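Side-chain contacts in 4-amino-4-deoxy-L-arabinose transferase or related glycosyltransferases of PMT family (Cupriavidus metallidurans, PDB 5EZM), which probably transfers 4-amino-4-deoxy-L-arabinose from a lipid carrier to lipid A, as a zinc-containing membrane glycosyltransferase of the GT-C fold: residues W94-V97 and V98-L102; R370-G373 and K374-G378; D545-L548 and A549-T553. All coordinates share one frame; numbering follows the deposited sequence.

Contact 1. Residues W94-V97 and V98-L102; sequences WVTV and VGYEL. With MPG ([(Z)-octadec-9-enyl] (2R)-2,3-bis(oxidanyl)propanoate), chain H; MPG ([(Z)-octadec-9-enyl] (2R)-2,3-bis(oxidanyl)propanoate), chain B.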
loop_
_atom_site.group_PDB
_atom_site.type_symbol
_atom_site.label_atom_id
_atom_site.label_comp_id
_atom_site.label_asym_id
_atom_site.label_seq_id
_atom_site.Cartn_x
_atom_site.Cartn_y
_atom_site.Cartn_z
ATOM N N TRP A 94 8.134 -7.736 9.274
ATOM C CA TRP A 94 7.994 -8.122 10.675
ATOM C C TRP A 94 6.526 -8.192 11.076
ATOM O O TRP A 94 6.072 -9.187 11.663
ATOM C CB TRP A 94 8.743 -7.134 11.568
ATOM C CG TRP A 94 10.225 -7.213 11.452
ATOM C CD1 TRP A 94 10.951 -8.199 10.845
ATOM C CD2 TRP A 94 11.174 -6.267 11.958
ATOM N NE1 TRP A 94 12.297 -7.925 10.945
ATOM C CE2 TRP A 94 12.460 -6.744 11.622
ATOM C CE3 TRP A 94 11.062 -5.063 12.663
ATOM C CZ2 TRP A 94 13.624 -6.060 11.966
ATOM C CZ3 TRP A 94 12.224 -4.383 13.005
ATOM C CH2 TRP A 94 13.486 -4.883 12.654
ATOM N N VAL A 95 5.763 -7.146 10.751
ATOM C CA VAL A 95 4.347 -7.121 11.109
ATOM C C VAL A 95 3.608 -8.261 10.423
ATOM O O VAL A 95 2.854 -9.009 11.061
ATOM C CB VAL A 95 3.726 -5.756 10.763
ATOM C CG1 VAL A 95 2.241 -5.757 11.093
ATOM C CG2 VAL A 95 4.446 -4.642 11.513
ATOM N N THR A 96 3.829 -8.423 9.114
ATOM C CA THR A 96 3.147 -9.489 8.388
ATOM C C THR A 96 3.476 -10.853 8.977
ATOM O O THR A 96 2.611 -11.732 9.035
ATOM C CB THR A 96 3.516 -9.449 6.902
ATOM O OG1 THR A 96 3.243 -8.147 6.364
ATOM C CG2 THR A 96 2.706 -10.489 6.127
ATOM N N VAL A 97 4.713 -11.041 9.440
ATOM C CA VAL A 97 5.114 -12.338 9.978
ATOM C C VAL A 97 4.442 -12.590 11.320
ATOM O O VAL A 97 4.023 -13.718 11.614
ATOM C CB VAL A 97 6.647 -12.435 10.085
ATOM C CG1 VAL A 97 7.042 -13.605 10.964
ATOM C CG2 VAL A 97 7.261 -12.604 8.709
ATOM N N VAL A 98 4.335 -11.557 12.160
ATOM C CA VAL A 98 3.553 -11.714 13.383
ATOM C C VAL A 98 2.121 -12.108 13.041
ATOM O O VAL A 98 1.536 -13.005 13.667
ATOM C CB VAL A 98 3.608 -10.430 14.232
ATOM C CG1 VAL A 98 2.695 -10.556 15.438
ATOM C CG2 VAL A 98 5.032 -10.155 14.676
ATOM N N GLY A 99 1.546 -11.465 12.021
ATOM C CA GLY A 99 0.218 -11.853 11.572
ATOM C C GLY A 99 0.146 -13.309 11.155
ATOM O O GLY A 99 -0.816 -14.011 11.479
ATOM N N TYR A 100 1.168 -13.786 10.436
ATOM C CA TYR A 100 1.215 -15.189 10.032
ATOM C C TYR A 100 1.266 -16.109 11.246
ATOM O O TYR A 100 0.603 -17.152 11.275
ATOM C CB TYR A 100 2.430 -15.440 9.137
ATOM C CG TYR A 100 2.321 -14.910 7.726
ATOM C CD1 TYR A 100 1.092 -14.572 7.176
ATOM C CD2 TYR A 100 3.455 -14.762 6.937
ATOM C CE1 TYR A 100 0.997 -14.094 5.878
ATOM C CE2 TYR A 100 3.372 -14.290 5.642
ATOM C CZ TYR A 100 2.142 -13.955 5.115
ATOM O OH TYR A 100 2.063 -13.480 3.822
ATOM N N GLU A 101 2.065 -15.742 12.251
ATOM C CA GLU A 101 2.155 -16.547 13.462
ATOM C C GLU A 101 0.825 -16.596 14.202
ATOM O O GLU A 101 0.496 -17.617 14.813
ATOM C CB GLU A 101 3.253 -15.997 14.375
ATOM C CG GLU A 101 3.387 -16.726 15.702
ATOM C CD GLU A 101 3.827 -18.167 15.535
ATOM O OE1 GLU A 101 4.574 -18.456 14.576
ATOM O OE2 GLU A 101 3.427 -19.012 16.363
ATOM N N LEU A 102 0.041 -15.519 14.156
ATOM C CA LEU A 102 -1.234 -15.545 14.867
ATOM C C LEU A 102 -2.324 -16.260 14.074
ATOM O O LEU A 102 -3.084 -17.052 14.642
ATOM C CB LEU A 102 -1.678 -14.122 15.216
ATOM C CG LEU A 102 -0.816 -13.408 16.261
ATOM C CD1 LEU A 102 -1.481 -12.127 16.725
ATOM C CD2 LEU A 102 -0.525 -14.331 17.436
HETATM C C2 MPG H . 3.694 -6.217 15.544
HETATM C C3 MPG H . 2.610 -5.180 15.821
HETATM C C4 MPG H . 1.208 -5.632 15.428
HETATM C C5 MPG H . 1.168 -6.980 14.686
HETATM C C6 MPG H . -0.266 -7.450 14.384
HETATM C C7 MPG H . -0.304 -8.641 13.407
HETATM C C1 MPG H . 5.106 -5.672 15.781
HETATM C C2 MPG B . 6.524 -11.763 17.765
HETATM C C3 MPG B . 7.473 -12.880 17.347
HETATM C C4 MPG B . 6.812 -13.849 16.380
HETATM C C5 MPG B . 7.491 -15.229 16.360
HETATM C C6 MPG B . 7.197 -16.003 15.065
HETATM C C7 MPG B . 7.914 -17.366 15.025
HETATM C C8 MPG B . 8.366 -17.748 13.595
HETATM C C9 MPG B . 9.148 -19.085 13.555
HETATM C C1 MPG B . 7.213 -10.686 18.607
#
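Thr96 and Tyr100, one turn apart on helix 91-103, lie side by side and make the tightly packed part of this local i to i+4 contact. The methyl carbon CG2 of Thr96 stands over a face of the Tyr100 ring, 4.0 Å from the ring centroid and 24° off the normal, which meets the geometry of a CH-pi contact. The Thr96 carbonyl oxygen lies over the same face, nearer the rim, and also accepts the backbone N-H of Tyr100 (N to O 2.9 Å). With CG anti to the carbonyl carbon (chi1 -74°), the ring folds back along the helix toward Thr96. Both hydroxyls are used: Thr96 OG1 bonds to the carbonyl of His92, and Tyr100 OH to that of Ala63. A phenylalanine here lacks the hydroxyl given to Ala63 O, which would probably weaken the tie to helix 58-72.

Val98, partly exposed, and Glu101, exposed, make the looser side, which lipid chains share with protein. One monoolein-like chain passes Val98, whose CG1 is 4.0 Å from its C5. A second passes Val98 CG2 (3.8 Å to C2) and Glu101, whose OE1 is 3.5 Å from C7. Val95 is buried between the first chain, its CG1 3.9 Å from C5, and Ala113.

Among its neighbours, the packed side rests on helix 58-72 through Thr96 and Tyr100 on Ser66, Thr96 joins Val95 against Ala113 of helix 112-133, and Tyr100 reaches Gln109 and Ala110 of helix 107-110.

Contact 2. Residues R370-G373 and K374-G378; sequences RSWG and KQLIG. With MPG ([(Z)-octadec-9-enyl] (2R)-2,3-bis(oxidanyl)propanoate), chain I.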
loop_
_atom_site.group_PDB
_atom_site.type_symbol
_atom_site.label_atom_id
_atom_site.label_comp_id
_atom_site.label_asym_id
_atom_site.label_seq_id
_atom_site.Cartn_x
_atom_site.Cartn_y
_atom_site.Cartn_z
ATOM N N ARG A 370 -26.161 24.491 3.263
ATOM C CA ARG A 370 -26.277 24.768 1.834
ATOM C C ARG A 370 -24.975 24.463 1.098
ATOM O O ARG A 370 -24.998 23.964 -0.036
ATOM C CB ARG A 370 -26.698 26.221 1.612
ATOM C CG ARG A 370 -27.027 26.554 0.164
ATOM C CD ARG A 370 -27.564 27.965 0.036
ATOM N NE ARG A 370 -27.858 28.324 -1.350
ATOM C CZ ARG A 370 -29.019 28.089 -1.956
ATOM N NH1 ARG A 370 -30.001 27.484 -1.301
ATOM N NH2 ARG A 370 -29.197 28.457 -3.216
ATOM N N SER A 371 -23.832 24.756 1.726
ATOM C CA SER A 371 -22.541 24.477 1.099
ATOM C C SER A 371 -22.345 22.980 0.904
ATOM O O SER A 371 -21.946 22.521 -0.179
ATOM C CB SER A 371 -21.409 25.060 1.947
ATOM O OG SER A 371 -21.458 26.475 1.979
ATOM N N TRP A 372 -22.624 22.197 1.947
ATOM C CA TRP A 372 -22.549 20.753 1.792
ATOM C C TRP A 372 -23.544 20.265 0.749
ATOM O O TRP A 372 -23.267 19.291 0.039
ATOM C CB TRP A 372 -22.783 20.047 3.126
ATOM C CG TRP A 372 -22.688 18.567 2.976
ATOM C CD1 TRP A 372 -23.670 17.651 3.212
ATOM C CD2 TRP A 372 -21.557 17.832 2.501
ATOM N NE1 TRP A 372 -23.212 16.385 2.933
ATOM C CE2 TRP A 372 -21.918 16.471 2.491
ATOM C CE3 TRP A 372 -20.268 18.192 2.092
ATOM C CZ2 TRP A 372 -21.038 15.469 2.091
ATOM C CZ3 TRP A 372 -19.397 17.198 1.691
ATOM C CH2 TRP A 372 -19.784 15.853 1.696
ATOM N N GLY A 373 -24.698 20.927 0.637
ATOM C CA GLY A 373 -25.600 20.625 -0.463
ATOM C C GLY A 373 -24.929 20.797 -1.813
ATOM O O GLY A 373 -25.044 19.937 -2.692
ATOM N N LYS A 374 -24.212 21.914 -1.992
ATOM C CA LYS A 374 -23.431 22.119 -3.209
ATOM C C LYS A 374 -22.500 20.939 -3.462
ATOM O O LYS A 374 -22.452 20.389 -4.572
ATOM C CB LYS A 374 -22.621 23.413 -3.109
ATOM C CG LYS A 374 -23.429 24.685 -2.910
ATOM C CD LYS A 374 -22.498 25.871 -2.691
ATOM C CE LYS A 374 -23.232 27.196 -2.803
ATOM N NZ LYS A 374 -24.397 27.273 -1.885
ATOM N N GLN A 375 -21.753 20.533 -2.429
ATOM C CA GLN A 375 -20.842 19.403 -2.591
ATOM C C GLN A 375 -21.587 18.145 -3.027
ATOM O O GLN A 375 -21.129 17.425 -3.921
ATOM C CB GLN A 375 -20.077 19.152 -1.292
ATOM C CG GLN A 375 -19.104 20.257 -0.932
ATOM C CD GLN A 375 -18.057 20.476 -2.006
ATOM O OE1 GLN A 375 -17.652 19.538 -2.693
ATOM N NE2 GLN A 375 -17.617 21.719 -2.160
ATOM N N LEU A 376 -22.742 17.872 -2.413
ATOM C CA LEU A 376 -23.518 16.688 -2.776
ATOM C C LEU A 376 -23.970 16.747 -4.226
ATOM O O LEU A 376 -24.014 15.719 -4.912
ATOM C CB LEU A 376 -24.728 16.543 -1.854
ATOM C CG LEU A 376 -24.455 16.077 -0.429
ATOM C CD1 LEU A 376 -25.743 16.062 0.383
ATOM C CD2 LEU A 376 -23.824 14.706 -0.469
ATOM N N ILE A 377 -24.328 17.939 -4.709
ATOM C CA ILE A 377 -24.730 18.078 -6.106
ATOM C C ILE A 377 -23.559 17.756 -7.024
ATOM O O ILE A 377 -23.678 16.943 -7.952
ATOM C CB ILE A 377 -25.280 19.490 -6.371
ATOM C CG1 ILE A 377 -26.589 19.703 -5.610
ATOM C CG2 ILE A 377 -25.475 19.702 -7.864
ATOM C CD1 ILE A 377 -27.166 21.086 -5.772
ATOM N N GLY A 378 -22.408 18.386 -6.776
ATOM C CA GLY A 378 -21.245 18.118 -7.608
ATOM C C GLY A 378 -20.868 16.647 -7.626
ATOM O O GLY A 378 -20.647 16.059 -8.692
HETATM C C2 MPG I . -17.292 19.458 -7.934
HETATM C C3 MPG I . -18.169 20.121 -6.880
HETATM C C4 MPG I . -17.912 21.615 -6.775
HETATM C C5 MPG I . -18.653 22.246 -5.587
HETATM C C6 MPG I . -18.215 23.697 -5.343
HETATM C C7 MPG I . -18.914 24.321 -4.123
HETATM C C8 MPG I . -18.390 25.743 -3.808
HETATM C C1 MPG I . -17.347 17.931 -7.847
#
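Trp372 and Leu376 meet one turn apart near the start of helix 369-389, which leads into a predicted transmembrane span of this GT-C enzyme beginning at Leu376. The branch carbon CG of Leu376 sits over the five-membered ring, 4.0 Å from its centroid and 27° off the normal, a CH-pi contact. Leu376 CD1 adds an apolar contact, 3.9 Å from Trp372 CD1. The indole can reach forward along the helix because its CG is anti to the backbone N (chi1 -179°). Its six-membered ring also meets Gln375, whose CB lies 3.5 Å from Trp372 CE3, and the two side chains cross at about a right angle.

On another side of the turn, the extended Arg370 and Lys374 bring like charges close: Lys374 NZ is 3.7 Å from Arg370 NE.

A second shell positions the indole. Tyr442 of helix 435-456 meets it edge-to-face, Ser438 OG takes a weak hydrogen bond from NE1, and Trp299 and Leu431 touch it from loops. Leu376 is backed by Ile424 and Ala427 of helix 403-430.

The lipid side is lined by a bound monoolein-like chain. Its carbon C7 lies 3.5 Å from Gln375 NE2, which also gives a weak hydrogen bond to the Gly301 carbonyl. Farther along, the lack of a side chain at Gly378 lets the lipid lie against the backbone: a CB there would run into C3, and Gly378 CA is 3.7 Å from lipid C3.

Contact 3. Residues D545-L548 and A549-T553; sequences DTYL and ALAPT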
loop_
_atom_site.group_PDB
_atom_site.type_symbol
_atom_site.label_atom_id
_atom_site.label_comp_id
_atom_site.label_asym_id
_atom_site.label_seq_id
_atom_site.Cartn_x
_atom_site.Cartn_y
_atom_site.Cartn_z
ATOM N N ASP A 545 5.564 -17.035 -24.685
ATOM C CA ASP A 545 6.588 -16.766 -25.689
ATOM C C ASP A 545 7.911 -17.428 -25.328
ATOM O O ASP A 545 8.658 -17.850 -26.220
ATOM C CB ASP A 545 6.771 -15.258 -25.864
ATOM C CG ASP A 545 5.573 -14.595 -26.524
ATOM O OD1 ASP A 545 5.020 -15.176 -27.485
ATOM O OD2 ASP A 545 5.185 -13.492 -26.082
ATOM N N THR A 546 8.219 -17.533 -24.032
ATOM C CA THR A 546 9.409 -18.272 -23.622
ATOM C C THR A 546 9.265 -19.756 -23.935
ATOM O O THR A 546 10.225 -20.397 -24.380
ATOM C CB THR A 546 9.679 -18.059 -22.131
ATOM O OG1 THR A 546 9.938 -16.673 -21.884
ATOM C CG2 THR A 546 10.884 -18.870 -21.683
ATOM N N TYR A 547 8.073 -20.318 -23.711
ATOM C CA TYR A 547 7.842 -21.718 -24.047
ATOM C C TYR A 547 8.015 -21.960 -25.539
ATOM O O TYR A 547 8.611 -22.961 -25.948
ATOM C CB TYR A 547 6.445 -22.153 -23.601
ATOM C CG TYR A 547 6.111 -23.582 -23.980
ATOM C CD1 TYR A 547 6.430 -24.635 -23.133
ATOM C CD2 TYR A 547 5.482 -23.879 -25.189
ATOM C CE1 TYR A 547 6.136 -25.945 -23.475
ATOM C CE2 TYR A 547 5.184 -25.185 -25.540
ATOM C CZ TYR A 547 5.512 -26.214 -24.677
ATOM O OH TYR A 547 5.221 -27.518 -25.011
ATOM N N LEU A 548 7.484 -21.060 -26.371
ATOM C CA LEU A 548 7.630 -21.226 -27.812
ATOM C C LEU A 548 9.069 -20.999 -28.256
ATOM O O LEU A 548 9.509 -21.574 -29.259
ATOM C CB LEU A 548 6.684 -20.276 -28.544
ATOM C CG LEU A 548 6.576 -20.474 -30.054
ATOM C CD1 LEU A 548 6.331 -21.937 -30.371
ATOM C CD2 LEU A 548 5.470 -19.604 -30.629
ATOM N N ALA A 549 9.819 -20.176 -27.519
ATOM C CA ALA A 549 11.221 -19.954 -27.852
ATOM C C ALA A 549 12.079 -21.160 -27.481
ATOM O O ALA A 549 13.041 -21.484 -28.185
ATOM C CB ALA A 549 11.728 -18.693 -27.154
ATOM N N LEU A 550 11.745 -21.838 -26.383
ATOM C CA LEU A 550 12.493 -23.002 -25.924
ATOM C C LEU A 550 11.970 -24.313 -26.492
ATOM O O LEU A 550 12.615 -25.351 -26.302
ATOM C CB LEU A 550 12.470 -23.084 -24.393
ATOM C CG LEU A 550 13.523 -22.332 -23.577
ATOM C CD1 LEU A 550 13.355 -20.827 -23.686
ATOM C CD2 LEU A 550 13.463 -22.768 -22.123
ATOM N N ALA A 551 10.828 -24.296 -27.175
ATOM C CA ALA A 551 10.216 -25.545 -27.623
ATOM C C ALA A 551 11.081 -26.305 -28.619
ATOM O O ALA A 551 11.226 -27.529 -28.459
ATOM C CB ALA A 551 8.820 -25.261 -28.189
ATOM N N PRO A 552 11.671 -25.683 -29.650
ATOM C CA PRO A 552 12.557 -26.450 -30.541
ATOM C C PRO A 552 13.847 -26.904 -29.879
ATOM O O PRO A 552 14.528 -27.775 -30.434
ATOM C CB PRO A 552 12.837 -25.472 -31.688
ATOM C CG PRO A 552 12.607 -24.132 -31.107
ATOM C CD PRO A 552 11.489 -24.301 -30.133
ATOM N N THR A 553 14.194 -26.360 -28.713
ATOM C CA THR A 553 15.445 -26.691 -28.037
ATOM C C THR A 553 15.293 -27.905 -27.124
ATOM O O THR A 553 16.012 -28.897 -27.274
ATOM C CB THR A 553 15.940 -25.480 -27.238
ATOM O OG1 THR A 553 16.218 -24.398 -28.135
ATOM C CG2 THR A 553 17.198 -25.831 -26.452
#
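Ala549, Leu548 and Thr546 carry this contact on the short helix 544-550, and much of what they do involves backbone carbonyls. The methyl of Ala549 lies beside the preceding turn, its CB 3.3 Å from Asp545 O, and the same oxygen accepts the Ala549 N-H at 2.9 Å. That bond is bent, with an angle of 140° at the hydrogen. The next bond along is somewhat straighter: Leu550 N donates to Thr546 O at 2.9 Å and 148°.

Thr546 makes the apolar side-chain pairing. Its methyl CG2, set anti to the backbone N, runs alongside Leu550 and comes to 3.7 Å from Leu550 CD1, the two side chains pointing the same way. Having CG2 there turns OG1 anti to the carbonyl carbon, and the hydroxyl pairs instead with Ser543 OG, just before the segment. Thr546 thus splits its two branches between a polar and an apolar partner.

Leu548 takes part through its backbone rather than its branch. Its first side-chain bond points away from the following residues, and CG, anti to the backbone N (chi1 -172°), lies beside its own carbonyl carbon; CB is what touches Ala549 N. The Leu548 carbonyl oxygen faces Pro552. Proline has no N-H to offer, and Pro552 CD stands 3.5 Å from Leu548 O where an amide donor would otherwise approach. Residues 551-553 keep helical backbone angles without the regular bonds; Thr553 N donates to Leu550 O at 3.1 Å.

The helix joins strand 539-542 to strand 557-561, which are parallel with strand 566-569 between them, forming a beta-alpha-beta crossover. Against this mixed sheet, Thr546 and Leu550 touch Val486 of strand 483-486, Tyr547 packs on Val566 and Val568 of strand 566-569, and Leu550 reaches Val525 and Phe528 of helix 525-534.

From the N terminus the three contacts come in series, none nesting in or crossing another. Each joins adjoining residues, so none closes a loop: contacts 1 and 2 are turns within single helices, and contact 3 runs over the end of helix 544-550 into the turn after it. Contact 1, on helix 91-103, ties into helices 58-72 and 112-133. Contact 2, on helix 369-389, sits across the chain's centre from it, with centres about 44 Å apart, and joins helices 403-430 and 435-456. Contact 3 belongs to the C-terminal part and packs on a mixed sheet, its centre about 60 Å from that of contact 2. Contacts 1 and 2 border bound lipid chains; contact 3 is at the surface.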